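PDB 4R5O: quinonprotein alcohol dehydrogenase-like protein from Bacteroides thetaiotaomicron VPI-5482, which is of unknown function but binds calcium and joins an immunoglobulin-like beta-sandwich domain to a seven-bladed beta-propeller. Local coordinates for residues G198-T201 / I205-I208; A181-N186 / L213-I218; K152-V157 / L190-E195. One frame throughout, in Å; residues are numbered along the deposited sequence.

In the fold
Two neighbouring propeller blades, the sheets formed by residues 143-181 and 189-220, contain all three contacts. Contact 1 pairs the two middle strands of the following blade. Contacts 2 and 3 tie this blade to the preceding one, at the outer strand 215-220 and at strand 189-192 on the opposite edge of the sheet. The centre of contact 1 lies about 7 Å from that of contact 2 and 9 Å from that of contact 3, while the centres of contacts 2 and 3 are 13 Å apart. The side chain of Leu-199 is about 13 Å from a bound calcium ion; contacts 2 and 3 are remote from the calcium sites.

Contact 1: residues G198-T201 / I205-I208; sequences GLVT and IRRI
Gly-198 to Thr-201 and Ile-205 to Ile-208 run antiparallel as the arms of a beta hairpin, their short axes 4.5 Å apart at closest approach and their directions 147° apart. Gly-198 and Ile-208 form one hydrogen-bonded pair: Gly-198 N reaches Ile-208 O at 2.9 Å, and Ile-208 N returns to Gly-198 O. The second such pair is Val-200 with Arg-206, where Val-200 N lies 2.8 Å from Arg-206 O and Arg-206 N donates to Val-200 O through a more bent bond, 142° at the hydrogen. Leu-199 and Arg-207 form a non-hydrogen-bonded pair between them.

On one face of the sheet, Val-200 CG2 meets Ile-208 CG2 at 4.0 Å. That isoleucine methyl also rests over the backbone of Gly-198. Arg-206 leaves the same face with its chain extended from CG to NE, and its NH1 bonds to Asn-215 OD1. On the other face, Leu-199 CD2 touches Ile-205 CG2 at 3.9 Å; with CG anti to its carbonyl carbon (chi1 -59°), Leu-199 sends this methyl back across the strand pair. Thr-201 CG2 lies beside Ile-205 CG1, while Thr-201 OG1 bonds to Phe-226 N.

Backbone bonds thus set the alignment of the two arms and methyl groups meet on both faces; Arg-206 is salt-bridged to Asp-203 in the turn of the hairpin, while Arg-207 NH1 bonds to the carbonyls of Leu-256 and Ala-259.

Contact 2: residues A181-N186 / L213-I218; sequences AVVGAN and LNNVRI
A single water molecule holds Val-182, Leu-213 and Asn-215 together, gripped by these three protein groups. It donates to Val-182 O at 2.6 Å and to Leu-213 O at 2.6 Å, and accepts from Asn-215 ND2, also at 2.6 Å. The carboxamide of Asn-215 is fixed from both ends, because its OD1 takes a hydrogen bond from Arg-206 NH1. Its CG sits between the backbone N and the carbonyl carbon (chi1 74°), which turns the amide toward the 181-186 loop, where it lies against Val-183. There CG1 of the valine comes within 3.8 Å of Asn-215 CG.

Beside the water the contact is apolar: Ala-181 CB meets Leu-213 CB at 3.6 Å, and Leu-213 CD1 lies 3.9 Å from the same Ala-181 CB. Phe-167 and Ile-169, from the preceding blade, also pack on this leucine.

An alanine in place of Asn-215 is likely to leave the water without the ND2 donor, Arg-206 NH1 without this acceptor, and a gap beside Val-183. The polar link between these parts of neighbouring blades runs through water: two carbonyl oxygens, both acceptors, can be joined because the water donates to each.

Contact 3: residues K152-V157 / L190-E195; sequences KFYLLV and LTILNE
This is a buried, apolar contact between two sheets: strand 152-158, the second strand of its propeller blade, faces strand 189-192, which begins the next blade and lies at an edge of its sheet. The short axes are 8.4 Å apart at closest approach and their directions differ by 155°, a spacing at which side chains rather than backbones do the joining.

Tyr-154 and Ile-192 meet roughly perpendicular, with Tyr-154 CD2 3.6 Å from Ile-192 CG1. The isoleucine's CD1 reaches further in, to 3.8 Å from Tyr-154 CB, so the branch lies along the root of the ring. With CG anti to the carbonyl carbon (chi1 -60°), Tyr-154 swings its ring toward the Lys-152 end of its strand, where Lys-152 CB lies over one face, toward its rim. Its hydroxyl is hydrogen-bonded to Asn-150 OD1, which satisfies the polar end of this buried residue.

Leu-190 fills the neighbouring position, its CD2 4.0 Å from Tyr-154 CB. Leu-156 and Leu-190 pass alongside, running opposite ways, with Leu-156 CD2 4.1 Å from Leu-190 CB. Val-200 touches both leucines from the next strand of the following blade, and Phe-167 packs on Leu-190 from the preceding one.

Successive four-stranded antiparallel sheets packed face to face through apolar side chains are the mark of the beta-propeller, here one with seven blades.

Contact 1: residues G198-T201 / I205-I208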
loop_
_atom_site.group_PDB
_atom_site.type_symbol
_atom_site.label_atom_id
_atom_site.label_comp_id
_atom_site.label_asym_id
_atom_site.label_seq_id
_atom_site.Cartn_x
_atom_site.Cartn_y
_atom_site.Cartn_z
ATOM N N GLY A 198 -3.293 -13.793 10.665
ATOM C CA GLY A 198 -2.067 -13.472 9.938
ATOM C C GLY A 198 -0.846 -13.861 10.749
ATOM O O GLY A 198 -0.967 -14.298 11.893
ATOM N N LEU A 199 0.341 -13.721 10.171
ATOM C CA LEU A 199 1.613 -13.995 10.865
ATOM C C LEU A 199 2.525 -12.819 10.764
ATOM O O LEU A 199 2.640 -12.235 9.691
ATOM C CB LEU A 199 2.364 -15.234 10.340
ATOM C CG LEU A 199 1.740 -16.600 10.347
ATOM C CD1 LEU A 199 2.650 -17.548 9.568
ATOM C CD2 LEU A 199 1.465 -17.128 11.788
ATOM N N VAL A 200 3.181 -12.468 11.861
ATOM C CA VAL A 200 4.176 -11.404 11.885
ATOM C C VAL A 200 5.482 -12.063 12.319
ATOM O O VAL A 200 5.533 -12.740 13.350
ATOM C CB VAL A 200 3.763 -10.184 12.756
ATOM C CG1 VAL A 200 4.939 -9.214 12.930
ATOM C CG2 VAL A 200 2.518 -9.470 12.187
ATOM N N THR A 201 6.505 -11.956 11.477
ATOM C CA THR A 201 7.812 -12.576 11.729
ATOM C C THR A 201 8.897 -11.469 11.711
ATOM O O THR A 201 8.657 -10.338 11.246
ATOM C CB THR A 201 8.068 -13.701 10.704
ATOM O OG1 THR A 201 7.950 -13.178 9.389
ATOM C CG2 THR A 201 7.057 -14.878 10.835
ATOM N N ILE A 205 8.112 -16.267 15.167
ATOM C CA ILE A 205 6.769 -16.287 14.562
ATOM C C ILE A 205 5.724 -15.834 15.579
ATOM O O ILE A 205 5.617 -16.392 16.682
ATOM C CB ILE A 205 6.371 -17.686 13.987
ATOM C CG1 ILE A 205 7.462 -18.247 13.051
ATOM C CG2 ILE A 205 4.983 -17.637 13.311
ATOM C CD1 ILE A 205 7.320 -19.668 12.736
ATOM N N ARG A 206 4.906 -14.859 15.154
ATOM C CA ARG A 206 3.775 -14.334 15.913
ATOM C C ARG A 206 2.504 -14.502 15.134
ATOM O O ARG A 206 2.486 -14.162 13.954
ATOM C CB ARG A 206 3.961 -12.852 16.263
ATOM C CG ARG A 206 5.193 -12.538 17.043
ATOM C CD ARG A 206 5.447 -11.073 16.886
ATOM N NE ARG A 206 6.628 -10.630 17.621
ATOM C CZ ARG A 206 6.588 -10.140 18.854
ATOM N NH1 ARG A 206 5.425 -10.047 19.505
ATOM N NH2 ARG A 206 7.704 -9.746 19.453
ATOM N N ARG A 207 1.447 -15.024 15.771
ATOM C CA ARG A 207 0.127 -15.095 15.150
ATOM C C ARG A 207 -0.607 -13.861 15.522
ATOM O O ARG A 207 -0.624 -13.519 16.696
ATOM C CB ARG A 207 -0.650 -16.363 15.564
ATOM C CG ARG A 207 -2.036 -16.467 14.895
ATOM C CD ARG A 207 -2.829 -17.675 15.339
ATOM N NE ARG A 207 -3.094 -17.682 16.778
ATOM C CZ ARG A 207 -2.460 -18.454 17.662
ATOM N NH1 ARG A 207 -1.553 -19.340 17.257
ATOM N NH2 ARG A 207 -2.757 -18.374 18.949
ATOM N N ILE A 208 -1.202 -13.182 14.565
ATOM C CA ILE A 208 -1.989 -11.981 14.854
ATOM C C ILE A 208 -3.466 -12.256 14.444
ATOM O O ILE A 208 -3.726 -12.860 13.400
ATOM C CB ILE A 208 -1.397 -10.687 14.174
ATOM C CG1 ILE A 208 -2.182 -9.400 14.608
ATOM C CG2 ILE A 208 -1.239 -10.809 12.632
ATOM C CD1 ILE A 208 -1.436 -8.105 14.506
#

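Contact 2: residues A181-N186 / L213-I218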
loop_
_atom_site.group_PDB
_atom_site.type_symbol
_atom_site.label_atom_id
_atom_site.label_comp_id
_atom_site.label_asym_id
_atom_site.label_seq_id
_atom_site.Cartn_x
_atom_site.Cartn_y
_atom_site.Cartn_z
ATOM N N ALA A 181 -2.420 -1.569 15.808
ATOM C CA ALA A 181 -1.978 -2.079 17.103
ATOM C C ALA A 181 -0.472 -2.257 17.163
ATOM O O ALA A 181 0.213 -2.266 16.142
ATOM C CB ALA A 181 -2.647 -3.416 17.403
ATOM N N VAL A 182 0.029 -2.399 18.383
ATOM C CA VAL A 182 1.424 -2.647 18.725
ATOM C C VAL A 182 1.678 -4.124 18.567
ATOM O O VAL A 182 0.819 -4.921 18.934
ATOM C CB VAL A 182 1.696 -2.154 20.185
ATOM C CG1 VAL A 182 3.112 -2.479 20.659
ATOM C CG2 VAL A 182 1.389 -0.673 20.350
ATOM N N VAL A 183 2.831 -4.511 18.008
ATOM C CA VAL A 183 3.223 -5.922 17.872
ATOM C C VAL A 183 4.615 -6.018 18.497
ATOM O O VAL A 183 4.775 -6.560 19.591
ATOM C CB VAL A 183 3.145 -6.472 16.419
ATOM C CG1 VAL A 183 3.488 -7.958 16.375
ATOM C CG2 VAL A 183 1.774 -6.223 15.798
ATOM N N GLY A 184 5.582 -5.387 17.849
ATOM C CA GLY A 184 6.954 -5.303 18.321
ATOM C C GLY A 184 7.849 -4.590 17.334
ATOM O O GLY A 184 7.505 -4.425 16.156
ATOM N N ALA A 185 9.012 -4.143 17.828
ATOM C CA ALA A 185 10.054 -3.510 17.034
ATOM C C ALA A 185 10.787 -4.521 16.151
ATOM O O ALA A 185 10.922 -5.710 16.528
ATOM C CB ALA A 185 11.053 -2.829 17.955
ATOM N N ASN A 186 11.256 -4.037 14.969
ATOM C CA ASN A 186 12.099 -4.744 13.989
ATOM C C ASN A 186 11.422 -6.008 13.435
ATOM O O ASN A 186 12.055 -7.058 13.283
ATOM C CB ASN A 186 13.444 -5.113 14.632
ATOM C CG ASN A 186 14.197 -3.919 15.151
ATOM O OD1 ASN A 186 14.691 -3.911 16.277
ATOM N ND2 ASN A 186 14.230 -2.850 14.372
ATOM N N LEU A 213 -6.569 -7.809 16.834
ATOM C CA LEU A 213 -5.185 -7.411 16.581
ATOM C C LEU A 213 -4.279 -7.828 17.774
ATOM O O LEU A 213 -3.155 -7.331 17.902
ATOM C CB LEU A 213 -5.023 -5.910 16.249
ATOM C CG LEU A 213 -5.723 -5.430 14.965
ATOM C CD1 LEU A 213 -5.306 -4.031 14.620
ATOM C CD2 LEU A 213 -5.360 -6.313 13.774
ATOM N N ASN A 214 -4.723 -8.828 18.572
ATOM C CA ASN A 214 -3.871 -9.426 19.590
ATOM C C ASN A 214 -2.915 -10.362 18.896
ATOM O O ASN A 214 -3.291 -10.942 17.877
ATOM C CB ASN A 214 -4.682 -10.139 20.686
ATOM C CG ASN A 214 -5.371 -9.199 21.671
ATOM O OD1 ASN A 214 -4.822 -8.167 22.122
ATOM N ND2 ASN A 214 -6.560 -9.589 22.109
ATOM N N ASN A 215 -1.671 -10.464 19.389
ATOM C CA ASN A 215 -0.680 -11.354 18.790
ATOM C C ASN A 215 -0.134 -12.291 19.853
ATOM O O ASN A 215 -0.127 -11.964 21.035
ATOM C CB ASN A 215 0.465 -10.605 18.072
ATOM C CG ASN A 215 1.468 -9.948 18.961
ATOM O OD1 ASN A 215 2.522 -10.526 19.300
ATOM N ND2 ASN A 215 1.180 -8.720 19.327
ATOM N N VAL A 216 0.251 -13.494 19.422
ATOM C CA VAL A 216 0.806 -14.560 20.268
ATOM C C VAL A 216 2.145 -14.890 19.684
ATOM O O VAL A 216 2.235 -15.149 18.485
ATOM C CB VAL A 216 -0.126 -15.807 20.394
ATOM C CG1 VAL A 216 0.528 -16.916 21.209
ATOM C CG2 VAL A 216 -1.494 -15.445 20.978
ATOM N N ARG A 217 3.185 -14.858 20.510
ATOM C CA ARG A 217 4.536 -15.192 20.091
ATOM C C ARG A 217 4.698 -16.717 20.214
ATOM O O ARG A 217 4.884 -17.238 21.308
ATOM C CB ARG A 217 5.542 -14.392 20.936
ATOM C CG ARG A 217 6.929 -14.371 20.384
ATOM C CD ARG A 217 7.809 -13.381 21.107
ATOM N NE ARG A 217 9.146 -13.396 20.512
ATOM C CZ ARG A 217 10.167 -12.679 20.951
ATOM N NH1 ARG A 217 10.028 -11.894 22.011
ATOM N NH2 ARG A 217 11.345 -12.756 20.349
ATOM N N ILE A 218 4.553 -17.421 19.082
ATOM C CA ILE A 218 4.586 -18.885 18.997
ATOM C C ILE A 218 6.023 -19.396 19.012
ATOM O O ILE A 218 6.379 -20.238 19.819
ATOM C CB ILE A 218 3.862 -19.334 17.716
ATOM C CG1 ILE A 218 2.390 -18.943 17.736
ATOM C CG2 ILE A 218 4.025 -20.831 17.519
ATOM C CD1 ILE A 218 1.840 -18.984 16.286
HETATM O O HOH W 1 -0.657 -7.080 18.627
#

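Contact 3: residues K152-V157 / L190-E195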
loop_
_atom_site.group_PDB
_atom_site.type_symbol
_atom_site.label_atom_id
_atom_site.label_comp_id
_atom_site.label_asym_id
_atom_site.label_seq_id
_atom_site.Cartn_x
_atom_site.Cartn_y
_atom_site.Cartn_z
ATOM N N LYS A 152 -8.804 -5.673 2.251
ATOM C CA LYS A 152 -8.071 -4.799 3.158
ATOM C C LYS A 152 -6.578 -4.758 2.815
ATOM O O LYS A 152 -6.023 -5.710 2.260
ATOM C CB LYS A 152 -8.239 -5.273 4.635
ATOM C CG LYS A 152 -9.678 -5.483 5.153
ATOM C CD LYS A 152 -10.492 -4.182 5.227
ATOM C CE LYS A 152 -11.982 -4.351 5.441
ATOM N NZ LYS A 152 -12.673 -4.890 4.239
ATOM N N PHE A 153 -5.927 -3.660 3.182
ATOM C CA PHE A 153 -4.490 -3.521 3.105
ATOM C C PHE A 153 -3.946 -3.732 4.498
ATOM O O PHE A 153 -4.232 -2.937 5.392
ATOM C CB PHE A 153 -4.022 -2.183 2.507
ATOM C CG PHE A 153 -4.434 -1.849 1.093
ATOM C CD1 PHE A 153 -4.335 -2.802 0.080
ATOM C CD2 PHE A 153 -4.746 -0.529 0.732
ATOM C CE1 PHE A 153 -4.661 -2.474 -1.247
ATOM C CE2 PHE A 153 -5.044 -0.198 -0.596
ATOM C CZ PHE A 153 -5.007 -1.176 -1.576
ATOM N N TYR A 154 -3.262 -4.856 4.714
ATOM C CA TYR A 154 -2.640 -5.144 5.998
ATOM C C TYR A 154 -1.229 -4.662 5.939
ATOM O O TYR A 154 -0.472 -5.157 5.121
ATOM C CB TYR A 154 -2.715 -6.634 6.354
ATOM C CG TYR A 154 -4.128 -7.149 6.449
ATOM C CD1 TYR A 154 -4.888 -6.949 7.596
ATOM C CD2 TYR A 154 -4.692 -7.874 5.412
ATOM C CE1 TYR A 154 -6.185 -7.434 7.698
ATOM C CE2 TYR A 154 -5.986 -8.374 5.504
ATOM C CZ TYR A 154 -6.728 -8.151 6.651
ATOM O OH TYR A 154 -7.995 -8.659 6.746
ATOM N N LEU A 155 -0.899 -3.639 6.729
ATOM C CA LEU A 155 0.431 -3.036 6.743
ATOM C C LEU A 155 1.162 -3.395 8.038
ATOM O O LEU A 155 0.619 -3.248 9.137
ATOM C CB LEU A 155 0.336 -1.501 6.569
ATOM C CG LEU A 155 1.523 -0.629 7.023
ATOM C CD1 LEU A 155 2.752 -0.818 6.132
ATOM C CD2 LEU A 155 1.155 0.819 7.038
ATOM N N LEU A 156 2.417 -3.846 7.878
ATOM C CA LEU A 156 3.366 -4.100 8.948
ATOM C C LEU A 156 4.528 -3.156 8.756
ATOM O O LEU A 156 5.167 -3.195 7.699
ATOM C CB LEU A 156 3.826 -5.577 9.008
ATOM C CG LEU A 156 4.977 -5.894 9.963
ATOM C CD1 LEU A 156 4.540 -5.789 11.401
ATOM C CD2 LEU A 156 5.510 -7.266 9.700
ATOM N N VAL A 157 4.801 -2.307 9.772
ATOM C CA VAL A 157 5.906 -1.350 9.735
ATOM C C VAL A 157 7.100 -1.985 10.472
ATOM O O VAL A 157 7.002 -2.362 11.640
ATOM C CB VAL A 157 5.525 0.056 10.303
ATOM C CG1 VAL A 157 6.671 1.035 10.141
ATOM C CG2 VAL A 157 4.276 0.623 9.624
ATOM N N LEU A 190 5.415 -10.323 6.945
ATOM C CA LEU A 190 3.957 -10.404 7.069
ATOM C C LEU A 190 3.378 -11.517 6.150
ATOM O O LEU A 190 3.752 -11.639 4.975
ATOM C CB LEU A 190 3.290 -9.040 6.737
ATOM C CG LEU A 190 1.745 -8.936 6.904
ATOM C CD1 LEU A 190 1.320 -9.197 8.354
ATOM C CD2 LEU A 190 1.211 -7.619 6.399
ATOM N N THR A 191 2.443 -12.302 6.710
ATOM C CA THR A 191 1.703 -13.376 6.056
ATOM C C THR A 191 0.246 -13.273 6.453
ATOM O O THR A 191 -0.033 -13.067 7.623
ATOM C CB THR A 191 2.293 -14.778 6.426
ATOM O OG1 THR A 191 3.717 -14.800 6.319
ATOM C CG2 THR A 191 1.712 -15.901 5.588
ATOM N N ILE A 192 -0.676 -13.382 5.509
ATOM C CA ILE A 192 -2.099 -13.417 5.826
ATOM C C ILE A 192 -2.527 -14.877 5.553
ATOM O O ILE A 192 -2.412 -15.350 4.403
ATOM C CB ILE A 192 -2.959 -12.326 5.093
ATOM C CG1 ILE A 192 -3.001 -10.986 5.913
ATOM C CG2 ILE A 192 -4.423 -12.795 5.017
ATOM C CD1 ILE A 192 -1.787 -10.319 6.329
ATOM N N LEU A 193 -2.917 -15.601 6.643
ATOM C CA LEU A 193 -3.274 -17.020 6.586
ATOM C C LEU A 193 -4.659 -17.219 6.004
ATOM O O LEU A 193 -4.857 -18.133 5.189
ATOM C CB LEU A 193 -3.211 -17.685 7.981
ATOM C CG LEU A 193 -1.900 -17.568 8.789
ATOM C CD1 LEU A 193 -2.022 -18.252 10.141
ATOM C CD2 LEU A 193 -0.760 -18.157 8.067
ATOM N N ASN A 194 -5.623 -16.385 6.445
ATOM C CA ASN A 194 -7.040 -16.449 6.072
ATOM C C ASN A 194 -7.733 -15.153 6.482
ATOM O O ASN A 194 -7.048 -14.144 6.623
ATOM C CB ASN A 194 -7.711 -17.680 6.715
ATOM C CG ASN A 194 -7.574 -17.803 8.215
ATOM O OD1 ASN A 194 -7.643 -16.822 8.968
ATOM N ND2 ASN A 194 -7.497 -19.036 8.682
ATOM N N GLU A 195 -9.065 -15.155 6.659
ATOM C CA GLU A 195 -9.812 -13.944 7.018
ATOM C C GLU A 195 -9.625 -13.551 8.465
ATOM O O GLU A 195 -9.789 -12.368 8.807
ATOM C CB GLU A 195 -11.328 -14.110 6.779
ATOM C CG GLU A 195 -11.781 -14.538 5.394
ATOM C CD GLU A 195 -13.269 -14.363 5.126
ATOM O OE1 GLU A 195 -13.989 -13.814 5.994
ATOM O OE2 GLU A 195 -13.703 -14.716 4.005
#